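Choline kinase (Cryptosporidium parvum, PDB 3MES) probably transfers phosphate from ATP to choline, and perhaps to ethanolamine, binding its nucleotide with magnesium. Local coordinates at residues I55-K60 and G146-F151; P63-I68 and P103-R108. All coordinates share one frame; numbering follows the deposited sequence.

Contact 1. Residues I55-K60 and G146-F151; sequences IGICRK and GRIEEF. With ADP (adenosine-5'-diphosphate), chain I.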
ATOM      1  N   ILE B  55      33.253 -12.008   3.193  1.00 25.92           N
ATOM      2  CA  ILE B  55      33.103 -12.362   1.787  1.00 25.59           C
ATOM      3  C   ILE B  55      33.153 -13.875   1.574  1.00 25.37           C
ATOM      4  O   ILE B  55      32.409 -14.423   0.760  1.00 25.33           O
ATOM      5  CB  ILE B  55      34.171 -11.665   0.922  1.00 25.62           C
ATOM      6  CG1 ILE B  55      34.026 -10.145   1.039  1.00 25.64           C
ATOM      7  CG2 ILE B  55      34.063 -12.109  -0.530  1.00 25.65           C
ATOM      8  CD1 ILE B  55      34.907  -9.366   0.090  1.00 25.69           C
ATOM      9  N   GLY B  56      34.022 -14.551   2.318  1.00 25.06           N
ATOM     10  CA  GLY B  56      34.077 -16.007   2.271  1.00 24.74           C
ATOM     11  C   GLY B  56      32.776 -16.614   2.764  1.00 24.45           C
ATOM     12  O   GLY B  56      32.244 -17.544   2.162  1.00 24.53           O
ATOM     13  N   ILE B  57      32.263 -16.078   3.866  1.00 24.23           N
ATOM     14  CA  ILE B  57      31.009 -16.549   4.441  1.00 23.88           C
ATOM     15  C   ILE B  57      29.835 -16.320   3.493  1.00 23.80           C
ATOM     16  O   ILE B  57      28.908 -17.129   3.436  1.00 23.71           O
ATOM     17  CB  ILE B  57      30.725 -15.864   5.793  1.00 23.88           C
ATOM     18  CG1 ILE B  57      31.691 -16.386   6.859  1.00 23.72           C
ATOM     19  CG2 ILE B  57      29.275 -16.088   6.217  1.00 23.65           C
ATOM     20  CD1 ILE B  57      31.589 -15.672   8.192  1.00 23.44           C
ATOM     21  N   CYS B  58      29.883 -15.222   2.744  1.00 23.69           N
ATOM     22  CA  CYS B  58      28.811 -14.872   1.816  1.00 23.57           C
ATOM     23  C   CYS B  58      28.788 -15.758   0.571  1.00 23.68           C
ATOM     24  O   CYS B  58      27.735 -16.271   0.188  1.00 23.52           O
ATOM     25  CB  CYS B  58      28.897 -13.396   1.414  1.00 23.50           C
ATOM     26  SG  CYS B  58      28.408 -12.224   2.712  1.00 23.10           S
ATOM     27  N   ARG B  59      29.945 -15.941  -0.063  1.00 23.85           N
ATOM     28  CA  ARG B  59      30.000 -16.725  -1.293  1.00 24.06           C
ATOM     29  C   ARG B  59      29.625 -18.176  -1.024  1.00 24.20           C
ATOM     30  O   ARG B  59      29.158 -18.883  -1.916  1.00 24.32           O
ATOM     31  CB  ARG B  59      31.386 -16.658  -1.942  1.00 24.07           C
ATOM     32  CG  ARG B  59      32.231 -15.484  -1.507  1.00 24.30           C
ATOM     33  CD  ARG B  59      32.934 -14.813  -2.680  1.00 24.52           C
ATOM     34  NE  ARG B  59      33.202 -15.712  -3.801  1.00 25.05           N
ATOM     35  CZ  ARG B  59      34.275 -16.491  -3.907  1.00 24.69           C
ATOM     36  NH1 ARG B  59      35.193 -16.506  -2.948  1.00 24.86           N
ATOM     37  NH2 ARG B  59      34.427 -17.263  -4.974  1.00 24.77           N
ATOM     38  N   LYS B  60      29.824 -18.610   0.215  1.00 24.36           N
ATOM     39  CA  LYS B  60      29.605 -20.003   0.582  1.00 24.51           C
ATOM     40  C   LYS B  60      28.143 -20.302   0.894  1.00 24.45           C
ATOM     41  O   LYS B  60      27.680 -21.431   0.723  1.00 24.44           O
ATOM     42  CB  LYS B  60      30.481 -20.372   1.784  1.00 24.56           C
ATOM     43  CG  LYS B  60      30.252 -21.775   2.311  1.00 25.01           C
ATOM     44  CD  LYS B  60      31.191 -22.090   3.464  1.00 25.95           C
ATOM     45  CE  LYS B  60      31.053 -23.538   3.912  1.00 26.50           C
ATOM     46  NZ  LYS B  60      32.083 -23.899   4.926  1.00 27.33           N
ATOM     47  N   GLY B 146      25.789 -14.525  14.220  1.00 24.32           N
ATOM     48  CA  GLY B 146      25.202 -13.563  13.291  1.00 24.01           C
ATOM     49  C   GLY B 146      24.223 -14.172  12.307  1.00 23.82           C
ATOM     50  O   GLY B 146      23.685 -15.255  12.541  1.00 23.88           O
ATOM     51  N   ARG B 147      23.985 -13.468  11.204  1.00 23.53           N
ATOM     52  CA  ARG B 147      23.092 -13.964  10.161  1.00 23.19           C
ATOM     53  C   ARG B 147      23.184 -13.134   8.887  1.00 23.08           C
ATOM     54  O   ARG B 147      23.619 -11.984   8.911  1.00 23.06           O
ATOM     55  CB  ARG B 147      21.644 -14.012  10.660  1.00 23.10           C
ATOM     56  CG  ARG B 147      21.041 -12.659  11.022  1.00 22.59           C
ATOM     57  CD  ARG B 147      19.578 -12.820  11.413  1.00 21.56           C
ATOM     58  NE  ARG B 147      18.884 -11.545  11.580  1.00 20.55           N
ATOM     59  CZ  ARG B 147      18.417 -11.091  12.738  1.00 19.76           C
ATOM     60  NH1 ARG B 147      18.570 -11.806  13.845  1.00 19.41           N
ATOM     61  NH2 ARG B 147      17.792  -9.924  12.792  1.00 19.42           N
ATOM     62  N   ILE B 148      22.788 -13.736   7.772  1.00 23.02           N
ATOM     63  CA  ILE B 148      22.726 -13.040   6.493  1.00 22.91           C
ATOM     64  C   ILE B 148      21.268 -12.777   6.139  1.00 22.93           C
ATOM     65  O   ILE B 148      20.478 -13.710   5.999  1.00 22.89           O
ATOM     66  CB  ILE B 148      23.375 -13.868   5.367  1.00 22.87           C
ATOM     67  CG1 ILE B 148      24.835 -14.178   5.700  1.00 22.96           C
ATOM     68  CG2 ILE B 148      23.278 -13.134   4.037  1.00 22.74           C
ATOM     69  CD1 ILE B 148      25.527 -15.039   4.658  1.00 22.69           C
ATOM     70  N   GLU B 149      20.913 -11.505   6.004  1.00 23.03           N
ATOM     71  CA  GLU B 149      19.541 -11.123   5.701  1.00 23.07           C
ATOM     72  C   GLU B 149      19.397 -10.577   4.290  1.00 23.24           C
ATOM     73  O   GLU B 149      20.357 -10.086   3.694  1.00 23.21           O
ATOM     74  CB  GLU B 149      19.051 -10.050   6.673  1.00 22.97           C
ATOM     75  CG  GLU B 149      19.124 -10.417   8.135  1.00 22.79           C
ATOM     76  CD  GLU B 149      18.648  -9.283   9.019  1.00 22.31           C
ATOM     77  OE1 GLU B 149      18.053  -8.325   8.480  1.00 21.68           O
ATOM     78  OE2 GLU B 149      18.872  -9.344  10.246  1.00 22.25           O
ATOM     79  N   GLU B 150      18.177 -10.654   3.771  1.00 23.39           N
ATOM     80  CA  GLU B 150      17.816  -9.963   2.549  1.00 23.52           C
ATOM     81  C   GLU B 150      17.961  -8.464   2.781  1.00 23.54           C
ATOM     82  O   GLU B 150      17.486  -7.937   3.792  1.00 23.58           O
ATOM     83  CB  GLU B 150      16.372 -10.294   2.180  1.00 23.60           C
ATOM     84  CG  GLU B 150      15.724  -9.312   1.230  1.00 24.24           C
ATOM     85  CD  GLU B 150      14.241  -9.578   1.047  1.00 25.54           C
ATOM     86  OE1 GLU B 150      13.639 -10.249   1.915  1.00 25.80           O
ATOM     87  OE2 GLU B 150      13.677  -9.111   0.036  1.00 26.16           O
ATOM     88  N   PHE B 151      18.625  -7.773   1.861  1.00 23.43           N
ATOM     89  CA  PHE B 151      18.750  -6.328   1.979  1.00 23.37           C
ATOM     90  C   PHE B 151      17.519  -5.629   1.414  1.00 23.24           C
ATOM     91  O   PHE B 151      17.280  -5.650   0.208  1.00 23.10           O
ATOM     92  CB  PHE B 151      20.014  -5.815   1.286  1.00 23.38           C
ATOM     93  CG  PHE B 151      20.199  -4.327   1.404  1.00 23.65           C
ATOM     94  CD1 PHE B 151      20.795  -3.777   2.528  1.00 23.51           C
ATOM     95  CD2 PHE B 151      19.764  -3.478   0.401  1.00 23.78           C
ATOM     96  CE1 PHE B 151      20.961  -2.409   2.645  1.00 23.66           C
ATOM     97  CE2 PHE B 151      19.927  -2.108   0.511  1.00 23.98           C
ATOM     98  CZ  PHE B 151      20.527  -1.573   1.636  1.00 23.69           C
TER
HETATM   99  PB  ADP I 425      20.737  -2.528  15.985  1.00 25.25           P
HETATM  100  O1B ADP I 425      22.201  -2.322  16.293  1.00 25.82           O
HETATM  101  O2B ADP I 425      20.292  -3.970  15.997  1.00 25.37           O
HETATM  102  O3B ADP I 425      19.817  -1.577  16.717  1.00 25.78           O
HETATM  103  PA  ADP I 425      19.236  -2.008  13.639  1.00 24.67           P
HETATM  104  O1A ADP I 425      18.257  -1.173  14.430  1.00 24.49           O
HETATM  105  O2A ADP I 425      18.856  -3.388  13.168  1.00 25.10           O
HETATM  106  O3A ADP I 425      20.631  -2.104  14.439  1.00 24.92           O
HETATM  107  O5' ADP I 425      19.708  -1.142  12.372  1.00 24.63           O
HETATM  108  C5' ADP I 425      19.042  -1.263  11.125  1.00 24.68           C
HETATM  109  C4' ADP I 425      19.329  -0.005  10.328  1.00 24.31           C
HETATM  110  O4' ADP I 425      20.231  -0.323   9.271  1.00 24.16           O
HETATM  111  C3' ADP I 425      18.052   0.517   9.696  1.00 24.43           C
HETATM  112  O3' ADP I 425      17.807   1.854  10.132  1.00 25.27           O
HETATM  113  C2' ADP I 425      18.297   0.481   8.204  1.00 24.27           C
HETATM  114  O2' ADP I 425      18.583   1.802   7.743  1.00 24.03           O
HETATM  115  C1' ADP I 425      19.516  -0.411   8.043  1.00 24.07           C
HETATM  116  N9  ADP I 425      19.078  -1.815   7.870  1.00 23.82           N
HETATM  117  C8  ADP I 425      19.029  -2.747   8.842  1.00 23.86           C
HETATM  118  N7  ADP I 425      18.587  -3.938   8.362  1.00 23.35           N
HETATM  119  C5  ADP I 425      18.345  -3.772   7.048  1.00 23.63           C
HETATM  120  C6  ADP I 425      17.860  -4.626   5.939  1.00 23.48           C
HETATM  121  N6  ADP I 425      17.539  -5.926   6.149  1.00 23.34           N
HETATM  122  N1  ADP I 425      17.751  -4.063   4.714  1.00 23.44           N
HETATM  123  C2  ADP I 425      18.067  -2.772   4.497  1.00 23.64           C
HETATM  124  N3  ADP I 425      18.515  -1.938   5.452  1.00 23.57           N
HETATM  125  C4  ADP I 425      18.671  -2.372   6.728  1.00 23.81           C

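Contact 2. Residues P63-I68 and P103-R108; sequences PGWKEI and PRILFR. With ADP (adenosine-5'-diphosphate), chain I.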
ATOM      1  N   PRO B  63      23.109 -18.287  -2.264  1.00 24.42           N
ATOM      2  CA  PRO B  63      22.894 -18.916  -3.562  1.00 24.55           C
ATOM      3  C   PRO B  63      23.320 -18.010  -4.714  1.00 24.70           C
ATOM      4  O   PRO B  63      22.899 -16.856  -4.779  1.00 24.79           O
ATOM      5  CB  PRO B  63      21.379 -19.132  -3.596  1.00 24.53           C
ATOM      6  CG  PRO B  63      20.995 -19.278  -2.168  1.00 24.43           C
ATOM      7  CD  PRO B  63      21.919 -18.377  -1.397  1.00 24.46           C
ATOM      8  N   GLY B  64      24.156 -18.533  -5.606  1.00 24.88           N
ATOM      9  CA  GLY B  64      24.593 -17.793  -6.785  1.00 25.06           C
ATOM     10  C   GLY B  64      25.922 -17.081  -6.610  1.00 25.29           C
ATOM     11  O   GLY B  64      26.575 -16.717  -7.592  1.00 25.27           O
ATOM     12  N   TRP B  65      26.326 -16.885  -5.357  1.00 25.37           N
ATOM     13  CA  TRP B  65      27.537 -16.133  -5.041  1.00 25.58           C
ATOM     14  C   TRP B  65      28.781 -17.014  -5.066  1.00 25.93           C
ATOM     15  O   TRP B  65      29.906 -16.514  -5.099  1.00 25.91           O
ATOM     16  CB  TRP B  65      27.409 -15.476  -3.664  1.00 25.39           C
ATOM     17  CG  TRP B  65      26.496 -14.288  -3.629  1.00 24.88           C
ATOM     18  CD1 TRP B  65      25.288 -14.161  -4.251  1.00 24.44           C
ATOM     19  CD2 TRP B  65      26.708 -13.065  -2.910  1.00 24.32           C
ATOM     20  NE1 TRP B  65      24.741 -12.929  -3.975  1.00 24.20           N
ATOM     21  CE2 TRP B  65      25.593 -12.239  -3.153  1.00 24.09           C
ATOM     22  CE3 TRP B  65      27.736 -12.587  -2.090  1.00 24.02           C
ATOM     23  CZ2 TRP B  65      25.476 -10.963  -2.606  1.00 24.01           C
ATOM     24  CZ3 TRP B  65      27.618 -11.322  -1.548  1.00 23.91           C
ATOM     25  CH2 TRP B  65      26.497 -10.523  -1.809  1.00 24.10           C
ATOM     26  N   LYS B  66      28.571 -18.326  -5.041  1.00 26.38           N
ATOM     27  CA  LYS B  66      29.673 -19.281  -4.980  1.00 26.89           C
ATOM     28  C   LYS B  66      30.821 -18.935  -5.934  1.00 27.08           C
ATOM     29  O   LYS B  66      31.976 -18.867  -5.521  1.00 27.14           O
ATOM     30  CB  LYS B  66      29.164 -20.698  -5.263  1.00 26.96           C
ATOM     31  CG  LYS B  66      30.164 -21.794  -4.938  1.00 27.46           C
ATOM     32  CD  LYS B  66      30.380 -21.917  -3.434  1.00 28.42           C
ATOM     33  CE  LYS B  66      31.232 -23.134  -3.097  1.00 28.73           C
ATOM     34  NZ  LYS B  66      31.384 -23.323  -1.626  1.00 29.16           N
ATOM     35  N   GLU B  67      30.500 -18.712  -7.203  1.00 27.37           N
ATOM     36  CA  GLU B  67      31.533 -18.538  -8.226  1.00 27.81           C
ATOM     37  C   GLU B  67      31.944 -17.089  -8.477  1.00 27.80           C
ATOM     38  O   GLU B  67      32.828 -16.827  -9.290  1.00 27.92           O
ATOM     39  CB  GLU B  67      31.094 -19.190  -9.542  1.00 27.95           C
ATOM     40  CG  GLU B  67      31.170 -20.705  -9.521  1.00 28.84           C
ATOM     41  CD  GLU B  67      32.556 -21.204  -9.160  1.00 30.07           C
ATOM     42  OE1 GLU B  67      33.520 -20.846  -9.873  1.00 30.53           O
ATOM     43  OE2 GLU B  67      32.682 -21.950  -8.163  1.00 30.33           O
ATOM     44  N   ILE B  68      31.311 -16.152  -7.781  1.00 27.82           N
ATOM     45  CA  ILE B  68      31.596 -14.737  -7.988  1.00 27.78           C
ATOM     46  C   ILE B  68      32.952 -14.339  -7.409  1.00 27.80           C
ATOM     47  O   ILE B  68      33.245 -14.618  -6.244  1.00 27.84           O
ATOM     48  CB  ILE B  68      30.501 -13.845  -7.372  1.00 27.74           C
ATOM     49  CG1 ILE B  68      29.147 -14.136  -8.022  1.00 27.54           C
ATOM     50  CG2 ILE B  68      30.869 -12.378  -7.516  1.00 27.69           C
ATOM     51  CD1 ILE B  68      27.998 -13.324  -7.447  1.00 27.25           C
ATOM     52  N   PRO B 103      21.431  -9.541  -5.007  1.00 26.66           N
ATOM     53  CA  PRO B 103      22.585  -8.731  -5.387  1.00 26.55           C
ATOM     54  C   PRO B 103      23.162  -7.978  -4.191  1.00 26.37           C
ATOM     55  O   PRO B 103      24.368  -7.745  -4.125  1.00 26.32           O
ATOM     56  CB  PRO B 103      21.999  -7.744  -6.401  1.00 26.55           C
ATOM     57  CG  PRO B 103      20.567  -7.640  -6.037  1.00 26.51           C
ATOM     58  CD  PRO B 103      20.173  -9.001  -5.550  1.00 26.66           C
ATOM     59  N   ARG B 104      22.295  -7.601  -3.257  1.00 26.23           N
ATOM     60  CA  ARG B 104      22.720  -6.963  -2.017  1.00 26.07           C
ATOM     61  C   ARG B 104      22.171  -7.740  -0.828  1.00 25.65           C
ATOM     62  O   ARG B 104      21.054  -8.250  -0.876  1.00 25.62           O
ATOM     63  CB  ARG B 104      22.238  -5.511  -1.963  1.00 26.21           C
ATOM     64  CG  ARG B 104      22.834  -4.617  -3.042  1.00 27.38           C
ATOM     65  CD  ARG B 104      22.029  -3.336  -3.236  1.00 28.91           C
ATOM     66  NE  ARG B 104      22.202  -2.390  -2.135  1.00 30.36           N
ATOM     67  CZ  ARG B 104      23.221  -1.540  -2.033  1.00 31.09           C
ATOM     68  NH1 ARG B 104      24.168  -1.523  -2.963  1.00 31.43           N
ATOM     69  NH2 ARG B 104      23.298  -0.711  -1.000  1.00 31.42           N
ATOM     70  N   ILE B 105      22.962  -7.842   0.234  1.00 25.18           N
ATOM     71  CA  ILE B 105      22.503  -8.485   1.458  1.00 24.83           C
ATOM     72  C   ILE B 105      22.910  -7.679   2.683  1.00 24.70           C
ATOM     73  O   ILE B 105      23.746  -6.778   2.596  1.00 24.65           O
ATOM     74  CB  ILE B 105      23.021  -9.940   1.595  1.00 24.73           C
ATOM     75  CG1 ILE B 105      24.535  -9.966   1.816  1.00 24.54           C
ATOM     76  CG2 ILE B 105      22.615 -10.772   0.389  1.00 24.54           C
ATOM     77  CD1 ILE B 105      24.954  -9.625   3.234  1.00 23.88           C
ATOM     78  N   LEU B 106      22.304  -8.007   3.819  1.00 24.54           N
ATOM     79  CA  LEU B 106      22.605  -7.342   5.079  1.00 24.49           C
ATOM     80  C   LEU B 106      23.315  -8.329   5.998  1.00 24.49           C
ATOM     81  O   LEU B 106      22.734  -9.330   6.413  1.00 24.41           O
ATOM     82  CB  LEU B 106      21.312  -6.833   5.726  1.00 24.42           C
ATOM     83  CG  LEU B 106      21.392  -5.942   6.968  1.00 24.28           C
ATOM     84  CD1 LEU B 106      21.798  -6.741   8.198  1.00 24.10           C
ATOM     85  CD2 LEU B 106      22.339  -4.773   6.734  1.00 24.32           C
ATOM     86  N   PHE B 107      24.581  -8.055   6.296  1.00 24.68           N
ATOM     87  CA  PHE B 107      25.374  -8.944   7.140  1.00 24.87           C
ATOM     88  C   PHE B 107      25.342  -8.461   8.583  1.00 25.07           C
ATOM     89  O   PHE B 107      25.879  -7.403   8.902  1.00 25.10           O
ATOM     90  CB  PHE B 107      26.818  -9.012   6.641  1.00 24.82           C
ATOM     91  CG  PHE B 107      27.570 -10.224   7.117  1.00 24.68           C
ATOM     92  CD1 PHE B 107      27.736 -11.324   6.288  1.00 24.45           C
ATOM     93  CD2 PHE B 107      28.114 -10.266   8.390  1.00 24.44           C
ATOM     94  CE1 PHE B 107      28.427 -12.441   6.721  1.00 24.02           C
ATOM     95  CE2 PHE B 107      28.807 -11.382   8.828  1.00 24.34           C
ATOM     96  CZ  PHE B 107      28.963 -12.470   7.991  1.00 24.04           C
ATOM     97  N   ARG B 108      24.714  -9.245   9.453  1.00 25.33           N
ATOM     98  CA  ARG B 108      24.530  -8.847  10.843  1.00 25.68           C
ATOM     99  C   ARG B 108      25.368  -9.686  11.801  1.00 26.09           C
ATOM    100  O   ARG B 108      25.229 -10.907  11.857  1.00 26.05           O
ATOM    101  CB  ARG B 108      23.049  -8.938  11.226  1.00 25.54           C
ATOM    102  CG  ARG B 108      22.760  -8.627  12.681  1.00 24.98           C
ATOM    103  CD  ARG B 108      21.283  -8.817  13.006  1.00 23.97           C
ATOM    104  NE  ARG B 108      20.431  -7.859  12.306  1.00 23.29           N
ATOM    105  CZ  ARG B 108      20.142  -6.643  12.762  1.00 23.07           C
ATOM    106  NH1 ARG B 108      20.642  -6.232  13.920  1.00 22.87           N
ATOM    107  NH2 ARG B 108      19.355  -5.838  12.063  1.00 22.60           N
TER
HETATM  108  PB  ADP I 425      20.737  -2.528  15.985  1.00 25.25           P
HETATM  109  O1B ADP I 425      22.201  -2.322  16.293  1.00 25.82           O
HETATM  110  O2B ADP I 425      20.292  -3.970  15.997  1.00 25.37           O
HETATM  111  O3B ADP I 425      19.817  -1.577  16.717  1.00 25.78           O
HETATM  112  PA  ADP I 425      19.236  -2.008  13.639  1.00 24.67           P
HETATM  113  O1A ADP I 425      18.257  -1.173  14.430  1.00 24.49           O
HETATM  114  O2A ADP I 425      18.856  -3.388  13.168  1.00 25.10           O
HETATM  115  O3A ADP I 425      20.631  -2.104  14.439  1.00 24.92           O
HETATM  116  O5' ADP I 425      19.708  -1.142  12.372  1.00 24.63           O
HETATM  117  C5' ADP I 425      19.042  -1.263  11.125  1.00 24.68           C
HETATM  118  C4' ADP I 425      19.329  -0.005  10.328  1.00 24.31           C
HETATM  119  O4' ADP I 425      20.231  -0.323   9.271  1.00 24.16           O
HETATM  120  C3' ADP I 425      18.052   0.517   9.696  1.00 24.43           C
HETATM  121  O3' ADP I 425      17.807   1.854  10.132  1.00 25.27           O
HETATM  122  C2' ADP I 425      18.297   0.481   8.204  1.00 24.27           C
HETATM  123  O2' ADP I 425      18.583   1.802   7.743  1.00 24.03           O
HETATM  124  C1' ADP I 425      19.516  -0.411   8.043  1.00 24.07           C
HETATM  125  N9  ADP I 425      19.078  -1.815   7.870  1.00 23.82           N
HETATM  126  C8  ADP I 425      19.029  -2.747   8.842  1.00 23.86           C
HETATM  127  N7  ADP I 425      18.587  -3.938   8.362  1.00 23.35           N
HETATM  128  C5  ADP I 425      18.345  -3.772   7.048  1.00 23.63           C
HETATM  129  C6  ADP I 425      17.860  -4.626   5.939  1.00 23.48           C
HETATM  130  N6  ADP I 425      17.539  -5.926   6.149  1.00 23.34           N
HETATM  131  N1  ADP I 425      17.751  -4.063   4.714  1.00 23.44           N
HETATM  132  C2  ADP I 425      18.067  -2.772   4.497  1.00 23.64           C
HETATM  133  N3  ADP I 425      18.515  -1.938   5.452  1.00 23.57           N
HETATM  134  C4  ADP I 425      18.671  -2.372   6.728  1.00 23.81           C

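Contact 1. Residues I55-K60 and G146-F151
Ile148 lies across from Ile57 and Cys58, where helix 51-61 packs on strand 146-150 in the antiparallel five-stranded sheet of a protein-kinase-like N-terminal lobe. No hydrogen bond joins helix and strand; the Ile148 side chain meets both side-chain and backbone atoms of the helix, and the backbones stand well apart: the CA atoms of Cys58 and Ile148 are 7.9 Å from each other. Ile148 spans most of that gap. Its CB projects from the strand toward the helix, and CG2, anti to the backbone N, packs with Ile105 of the adjacent strand; Ile62 of the loop after the helix also packs on Ile148. CG1 takes the place anti to the carbonyl carbon and, with chi2 at 178°, carries CD1 straight out to the helix. There CD1 lies 4.2 Å from Ile57 CG2, the two side chains crossing at a slant, and is as near to Ile57 O. The same methyl approaches Cys58 CA at 4.3 Å, while Cys58 SG stays at a looser 4.5 Å. Phe107 packs against both helix residues and so borders this apolar patch. Arg147 and Glu149 extend from the strand away from the helix. Arg147 NE donates to Glu149 OE2 at 2.6 Å, on the anti side of the carboxylate and 28° out of its plane; Arg108 NE also salt-bridges this oxygen, so the carboxylate is held by two arginines. Beyond Glu149 the chain becomes the adenine-binding hinge, where Ile152 N also bonds to ADP. Phe151 sets one ring face against the C2 end of the adenine, with ADP C2 3.4 Å above the ring plane and offset toward its rim. The exocyclic amine ADP N6 donates to Glu150 O at 3.1 Å and only weakly to Glu149 OE1.

Contact 2. Residues P63-I68 and P103-R108
Trp65 opens a type I turn that ends at Ile68, closed by Ile68 N to Trp65 O, and its CA comes within 8.9 Å of the CA of Pro103, where the chain enters strand 104-109. The indole crosses this distance. Its CG is anti to the carbonyl carbon (chi1 -74°), which, together with chi2, points the benzo ring at the start of the strand. CZ2 approaches Pro103 O at 3.7 Å, a van der Waals contact made obliquely to the ring. Farther along, the same CZ2 meets Ile105 CG2 at 4.1 Å, and CH2 lies 4.2 Å from Ile105 CG1, so both branches of the isoleucine touch the benzo ring. The polar atom of the indole is satisfied close by: Trp65 NE1 is hydrogen-bonded to His102 O, just before the strand, which helps to fix the rotation of the ring. Val89 and Ile91 of strand 85-91 and Cys58 of helix 51-61 also pack on Trp65. Strand 104-109 is the third in order across the sheet of the kinase-like N-terminal lobe, and it runs from this apolar end to the nucleotide. Trp65 and Ile105 lie on the sheet side that faces the helix, whereas Leu106 and Arg108 serve ADP. Leu106 CG packs over a face of the adenine, 3.7 Å from ADP N7. Arg108 extends from the backbone and then bends at chi3 (-66°), placing its guanidinium edge at the diphosphate, while NE turns to Glu149, which probably helps to orient the group. Each phosphate receives one nitrogen: NH2 donates almost straight to ADP O2A (2.7 Å, 174°), and NH1 reaches ADP O2B at 3.1 Å along a more bent path.

Overall arrangement
Along the chain the order is 55-60, 63-68, 103-108, 146-151: the two segments of contact 2 both fall between those of contact 1. The contact centres are 6 Å apart. Helix 51-61 and the loop after it pack on one side of the antiparallel sheet, against the neighbouring strands 146-150 and 104-109. These strands are joined by probable hydrogen bonds from Arg147 N to Arg108 O and from Leu106 N to Glu149 O, while Arg59 of the helix lies against the turn at Lys66 and Ile68. ADP lies at the other side of these strands, so the N-terminal segments back the part of the sheet that carries its nucleotide-binding residues.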